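Local coordinates for esterase (Sinorhizobium meliloti 1021, PDB 4TX1), which probably hydrolyses acetyl esters of carbohydrates as an acetylesterase of the SGNH hydrolase family, at residues Thr15-Gly20 with Ile56-Asn61; Asp21-Gly26 with Val201-Glu206. All blocks are in the same frame, centred on the assembly; numbering follows the deposited sequence.

Two long-range contacts show how a parallel sheet and a remote loop can meet at one site. From the N terminus, Thr15-Gly20 runs as an inner strand straight into the turn and short helix of Asp21-Gly26. Interaction 1 closes first: the chain passes through helix 41-49 and returns at Ile56-Asn61, pairing beside the first strand. Interaction 2 closes a far longer loop of 174 residues. The two loops cross rather than nest, because Asp21-Gly26 lies inside the loop closed by interaction 1 and Ile56-Asn61 inside that closed by interaction 2. Asn61, just past its strand, packs on Ser22 and Trp25, and interaction 2 brings the loop before helix 205-223 to the same short helix, at the probable catalytic site.

Interaction 1. Residues Thr15-Gly20 with Ile56-Asn61; sequences TVLCYG and IAEGLN
A parallel strand pair, joined as a beta-alpha-beta unit through helix 41-49, sets Leu17, Cys18, Tyr19 and Gly20 level with Ile56, Ala57, Glu58 and Gly59. Strand 53-59 is an outermost strand of the chain's five-stranded sheet. Ile56 N donates to Val16 O at 2.8 Å while Ile56 O accepts from Cys18 N. Glu58 repeats this pattern: its N reaches Cys18 O at 2.8 Å and its O receives Gly20 N. Beyond it, Leu60 N donates to Gly20 O at 3.0 Å from above the carbonyl plane, and NH1 of Arg63 bonds to the same oxygen.

One face carries Leu17, Tyr19, Ile56 and Glu58. With CG anti to the backbone N (chi1 173°), Leu17 sends CD1 across to the aliphatic part of Glu58, 3.6 Å from its CG, and to Ile56 CG2 at 4.0 Å. Methyl meets methyl farther back, Thr15 CG2 lying 3.6 Å from Ile56 CD1. The Tyr19 ring passes Glu58 at a slant, its CD1 4.2 Å from Glu58 CB, while its hydroxyl bonds to Gly78 O. Cys18 points to the other face, where it packs on Trp41 and Pro42 of helix 41-49.

In Glu58, chi1 (-75°), with CG anti to the carbonyl carbon, lays the methylenes against Leu17, and the bend at chi2 (-78°) then turns the buried carboxylate away from the strand pair, where OE2 bonds to His89 NE2. Glu58 of a second subunit brings a like carboxylate close. That proximity would tend to raise the carboxylate pKa, an effect His89 would partly offset if protonated.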
loop_
_atom_site.group_PDB
_atom_site.type_symbol
_atom_site.label_atom_id
_atom_site.label_comp_id
_atom_site.label_asym_id
_atom_site.label_seq_id
_atom_site.Cartn_x
_atom_site.Cartn_y
_atom_site.Cartn_z
ATOM N N THR A 15 -15.196 -26.657 -11.019
ATOM C CA THR A 15 -14.883 -25.291 -11.408
ATOM C C THR A 15 -13.384 -25.201 -11.531
ATOM O O THR A 15 -12.626 -25.752 -10.695
ATOM C CB THR A 15 -15.348 -24.281 -10.373
ATOM O OG1 THR A 15 -16.782 -24.414 -10.206
ATOM C CG2 THR A 15 -15.017 -22.778 -10.890
ATOM N N VAL A 16 -12.955 -24.565 -12.613
ATOM C CA VAL A 16 -11.531 -24.473 -12.932
ATOM C C VAL A 16 -11.186 -22.997 -13.099
ATOM O O VAL A 16 -11.809 -22.318 -13.917
ATOM C CB VAL A 16 -11.186 -25.130 -14.293
ATOM C CG1 VAL A 16 -9.714 -25.060 -14.630
ATOM C CG2 VAL A 16 -11.653 -26.624 -14.336
ATOM N N LEU A 17 -10.196 -22.520 -12.347
ATOM C CA LEU A 17 -9.673 -21.153 -12.530
ATOM C C LEU A 17 -8.396 -21.200 -13.316
ATOM O O LEU A 17 -7.440 -21.931 -12.960
ATOM C CB LEU A 17 -9.425 -20.452 -11.171
ATOM C CG LEU A 17 -8.705 -19.067 -11.191
ATOM C CD1 LEU A 17 -9.640 -18.011 -11.758
ATOM C CD2 LEU A 17 -8.262 -18.792 -9.742
ATOM N N CYS A 18 -8.343 -20.356 -14.341
ATOM C CA CYS A 18 -7.176 -20.216 -15.202
ATOM C C CYS A 18 -6.525 -18.852 -14.958
ATOM O O CYS A 18 -7.097 -17.813 -15.308
ATOM C CB CYS A 18 -7.497 -20.309 -16.649
ATOM S SG CYS A 18 -8.345 -21.887 -17.085
ATOM N N TYR A 19 -5.417 -18.885 -14.267
ATOM C CA TYR A 19 -4.717 -17.650 -13.816
ATOM C C TYR A 19 -3.493 -17.438 -14.574
ATOM O O TYR A 19 -2.490 -18.188 -14.477
ATOM C CB TYR A 19 -4.429 -17.768 -12.321
ATOM C CG TYR A 19 -4.067 -16.462 -11.591
ATOM C CD1 TYR A 19 -5.032 -15.462 -11.421
ATOM C CD2 TYR A 19 -2.802 -16.233 -11.096
ATOM C CE1 TYR A 19 -4.768 -14.309 -10.691
ATOM C CE2 TYR A 19 -2.487 -15.009 -10.440
ATOM C CZ TYR A 19 -3.497 -14.085 -10.209
ATOM O OH TYR A 19 -3.266 -12.920 -9.511
ATOM N N GLY A 20 -3.480 -16.368 -15.393
ATOM C CA GLY A 20 -2.344 -16.130 -16.244
ATOM C C GLY A 20 -2.193 -14.686 -16.710
ATOM O O GLY A 20 -2.701 -13.760 -16.057
ATOM N N ILE A 56 -13.164 -20.599 -15.656
ATOM C CA ILE A 56 -13.050 -19.142 -15.408
ATOM C C ILE A 56 -11.684 -18.659 -15.880
ATOM O O ILE A 56 -10.626 -19.146 -15.414
ATOM C CB ILE A 56 -13.252 -18.860 -13.900
ATOM C CG1 ILE A 56 -14.641 -19.457 -13.498
ATOM C CG2 ILE A 56 -13.090 -17.356 -13.612
ATOM C CD1 ILE A 56 -14.975 -19.389 -12.050
ATOM N N ALA A 57 -11.674 -17.645 -16.761
ATOM C CA ALA A 57 -10.441 -17.133 -17.364
ATOM C C ALA A 57 -10.071 -15.846 -16.633
ATOM O O ALA A 57 -10.893 -14.916 -16.576
ATOM C CB ALA A 57 -10.653 -16.842 -18.841
ATOM N N GLU A 58 -8.849 -15.828 -16.090
ATOM C CA GLU A 58 -8.346 -14.607 -15.428
ATOM C C GLU A 58 -6.937 -14.364 -15.950
ATOM O O GLU A 58 -5.943 -14.631 -15.260
ATOM C CB GLU A 58 -8.354 -14.813 -13.892
ATOM C CG GLU A 58 -9.709 -14.749 -13.249
ATOM C CD GLU A 58 -10.307 -13.392 -13.021
ATOM O OE1 GLU A 58 -9.573 -12.368 -12.985
ATOM O OE2 GLU A 58 -11.515 -13.357 -12.735
ATOM N N GLY A 59 -6.846 -13.901 -17.165
ATOM C CA GLY A 59 -5.604 -13.516 -17.780
ATOM C C GLY A 59 -5.467 -12.014 -17.839
ATOM O O GLY A 59 -6.290 -11.289 -18.421
ATOM N N LEU A 60 -4.398 -11.545 -17.267
ATOM C CA LEU A 60 -4.043 -10.112 -17.192
ATOM C C LEU A 60 -2.761 -9.792 -17.910
ATOM O O LEU A 60 -1.700 -10.306 -17.602
ATOM C CB LEU A 60 -3.907 -9.657 -15.695
ATOM C CG LEU A 60 -3.501 -8.181 -15.493
ATOM C CD1 LEU A 60 -4.677 -7.285 -15.905
ATOM C CD2 LEU A 60 -3.161 -7.896 -13.999
ATOM N N ASN A 61 -2.837 -8.893 -18.880
ATOM C CA ASN A 61 -1.675 -8.526 -19.640
ATOM C C ASN A 61 -0.536 -7.940 -18.744
ATOM O O ASN A 61 -0.812 -7.037 -17.947
ATOM C CB ASN A 61 -1.974 -7.556 -20.735
ATOM C CG ASN A 61 -2.804 -8.168 -21.877
ATOM O OD1 ASN A 61 -3.256 -9.316 -21.786
ATOM N ND2 ASN A 61 -3.166 -7.341 -22.855
#

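Interaction 2. Residues Asp21-Gly26 with Val201-Glu206; sequences DSLTWG and VHLDAE
The short helix 22-25 faces the non-helical run of Val201-Leu203, and their backbones come nearest at Leu23 and His202, whose CA atoms are 6.2 Å apart. Asp21 caps the helix: its OD1 accepts from Leu23 N at 3.0 Å, and its carbonyl O takes both Thr24 N and Trp25 N. Gly26 is the first residue to leave the helix, with positive phi (103°).

Ser22 OG, placed between the backbone N and carbonyl carbon (chi1 67°), sits at the edge of the His202 ring, in its plane. The bond from His202 NE2 is weak, 3.0 Å long but bent to 121° at the hydrogen. On its other nitrogen, ND1, His202 bonds to Asp199, a relay consistent with the Ser-His-Asp triad of SGNH hydrolases. Val201 CG1 covers one face of the His202 ring, 3.7 Å above its plane and offset toward the rim, and Tyr27 stacks with the ring.

Leu23 wedges in beside this pair. Its CD1 approaches Val201 O at 3.6 Å and His202 CD2 at 4.0 Å, and its CG meets Leu203 CG at 4.1 Å, the two leucines crossing at about a right angle. Cut back to an alanine, the side chain would lose CG and both methyls, which is likely to open a gap beside Leu203 and leave the His202 ring less firmly packed.

Leu23 also rests on Met98 of strand 94-98, while Leu203 leans on Thr208 and Val211 of helix 205-223, which Asp204 N-caps.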
loop_
_atom_site.group_PDB
_atom_site.type_symbol
_atom_site.label_atom_id
_atom_site.label_comp_id
_atom_site.label_asym_id
_atom_site.label_seq_id
_atom_site.Cartn_x
_atom_site.Cartn_y
_atom_site.Cartn_z
ATOM N N ASP A 21 -1.466 -14.523 -17.818
ATOM C CA ASP A 21 -1.034 -13.240 -18.349
ATOM C C ASP A 21 -1.657 -13.034 -19.735
ATOM O O ASP A 21 -2.762 -13.521 -19.982
ATOM C CB ASP A 21 0.464 -13.090 -18.266
ATOM C CG ASP A 21 1.219 -14.163 -19.080
ATOM O OD1 ASP A 21 0.566 -14.731 -19.968
ATOM O OD2 ASP A 21 2.377 -14.460 -18.728
ATOM N N SER A 22 -0.988 -12.289 -20.590
ATOM C CA SER A 22 -1.576 -11.900 -21.896
ATOM C C SER A 22 -1.708 -13.175 -22.763
ATOM O O SER A 22 -2.594 -13.179 -23.639
ATOM C CB SER A 22 -0.734 -10.898 -22.627
ATOM O OG SER A 22 0.504 -11.496 -23.021
ATOM N N LEU A 23 -0.964 -14.213 -22.472
ATOM C CA LEU A 23 -1.166 -15.465 -23.192
ATOM C C LEU A 23 -2.514 -16.097 -22.881
ATOM O O LEU A 23 -3.017 -16.788 -23.695
ATOM C CB LEU A 23 -0.076 -16.473 -22.876
ATOM C CG LEU A 23 1.202 -16.301 -23.623
ATOM C CD1 LEU A 23 1.702 -14.924 -23.715
ATOM C CD2 LEU A 23 2.285 -17.214 -23.143
ATOM N N THR A 24 -3.051 -15.881 -21.680
ATOM C CA THR A 24 -4.325 -16.353 -21.261
ATOM C C THR A 24 -5.432 -15.379 -21.601
ATOM O O THR A 24 -6.521 -15.813 -21.965
ATOM C CB THR A 24 -4.275 -16.654 -19.742
ATOM O OG1 THR A 24 -3.275 -17.646 -19.527
ATOM C CG2 THR A 24 -5.561 -17.140 -19.162
ATOM N N TRP A 25 -5.136 -14.055 -21.497
ATOM C CA TRP A 25 -6.050 -13.021 -22.007
ATOM C C TRP A 25 -6.358 -13.308 -23.488
ATOM O O TRP A 25 -7.485 -13.187 -23.917
ATOM C CB TRP A 25 -5.422 -11.645 -21.868
ATOM C CG TRP A 25 -6.287 -10.483 -22.234
ATOM C CD1 TRP A 25 -7.309 -10.023 -21.513
ATOM C CD2 TRP A 25 -6.174 -9.635 -23.364
ATOM N NE1 TRP A 25 -7.857 -8.918 -22.092
ATOM C CE2 TRP A 25 -7.184 -8.661 -23.253
ATOM C CE3 TRP A 25 -5.308 -9.587 -24.459
ATOM C CZ2 TRP A 25 -7.361 -7.650 -24.178
ATOM C CZ3 TRP A 25 -5.464 -8.537 -25.397
ATOM C CH2 TRP A 25 -6.490 -7.602 -25.243
ATOM N N GLY A 26 -5.314 -13.642 -24.232
ATOM C CA GLY A 26 -5.451 -13.914 -25.695
ATOM C C GLY A 26 -4.958 -12.724 -26.540
ATOM O O GLY A 26 -5.663 -12.159 -27.336
ATOM N N VAL A 201 7.082 -13.278 -27.810
ATOM C CA VAL A 201 6.480 -13.672 -26.530
ATOM C C VAL A 201 5.037 -14.147 -26.608
ATOM O O VAL A 201 4.648 -14.997 -25.835
ATOM C CB VAL A 201 6.667 -12.484 -25.516
ATOM C CG1 VAL A 201 5.827 -11.286 -25.895
ATOM C CG2 VAL A 201 6.309 -12.926 -24.052
ATOM N N HIS A 202 4.243 -13.608 -27.540
ATOM C CA HIS A 202 2.857 -13.950 -27.655
ATOM C C HIS A 202 2.597 -15.227 -28.458
ATOM O O HIS A 202 3.519 -15.749 -29.109
ATOM C CB HIS A 202 2.121 -12.765 -28.240
ATOM C CG HIS A 202 2.024 -11.627 -27.244
ATOM N ND1 HIS A 202 2.602 -10.390 -27.449
ATOM C CD2 HIS A 202 1.510 -11.623 -25.994
ATOM C CE1 HIS A 202 2.387 -9.641 -26.354
ATOM N NE2 HIS A 202 1.713 -10.362 -25.462
ATOM N N LEU A 203 1.377 -15.681 -28.385
ATOM C CA LEU A 203 0.885 -16.853 -29.193
ATOM C C LEU A 203 -0.124 -16.375 -30.219
ATOM O O LEU A 203 -1.101 -15.659 -29.925
ATOM C CB LEU A 203 0.243 -17.880 -28.281
ATOM C CG LEU A 203 1.051 -18.437 -27.095
ATOM C CD1 LEU A 203 0.214 -19.374 -26.234
ATOM C CD2 LEU A 203 2.366 -19.087 -27.554
ATOM N N ASP A 204 -0.013 -16.854 -31.467
ATOM C CA ASP A 204 -1.075 -16.588 -32.390
ATOM C C ASP A 204 -2.280 -17.437 -32.059
ATOM O O ASP A 204 -2.274 -18.161 -31.065
ATOM C CB ASP A 204 -0.509 -16.751 -33.843
ATOM C CG ASP A 204 -0.194 -18.176 -34.204
ATOM O OD1 ASP A 204 -0.650 -19.127 -33.548
ATOM O OD2 ASP A 204 0.432 -18.292 -35.279
ATOM N N ALA A 205 -3.370 -17.333 -32.856
ATOM C CA ALA A 205 -4.655 -17.972 -32.501
ATOM C C ALA A 205 -4.567 -19.468 -32.448
ATOM O O ALA A 205 -5.086 -20.151 -31.540
ATOM C CB ALA A 205 -5.836 -17.504 -33.381
ATOM N N GLU A 206 -3.926 -20.033 -33.452
ATOM C CA GLU A 206 -3.825 -21.489 -33.452
ATOM C C GLU A 206 -2.975 -21.967 -32.310
ATOM O O GLU A 206 -3.285 -23.048 -31.759
ATOM C CB GLU A 206 -3.182 -21.928 -34.801
ATOM C CG GLU A 206 -2.951 -23.417 -34.910
ATOM C CD GLU A 206 -4.079 -24.349 -34.510
ATOM O OE1 GLU A 206 -5.313 -24.031 -34.596
ATOM O OE2 GLU A 206 -3.644 -25.508 -34.110
#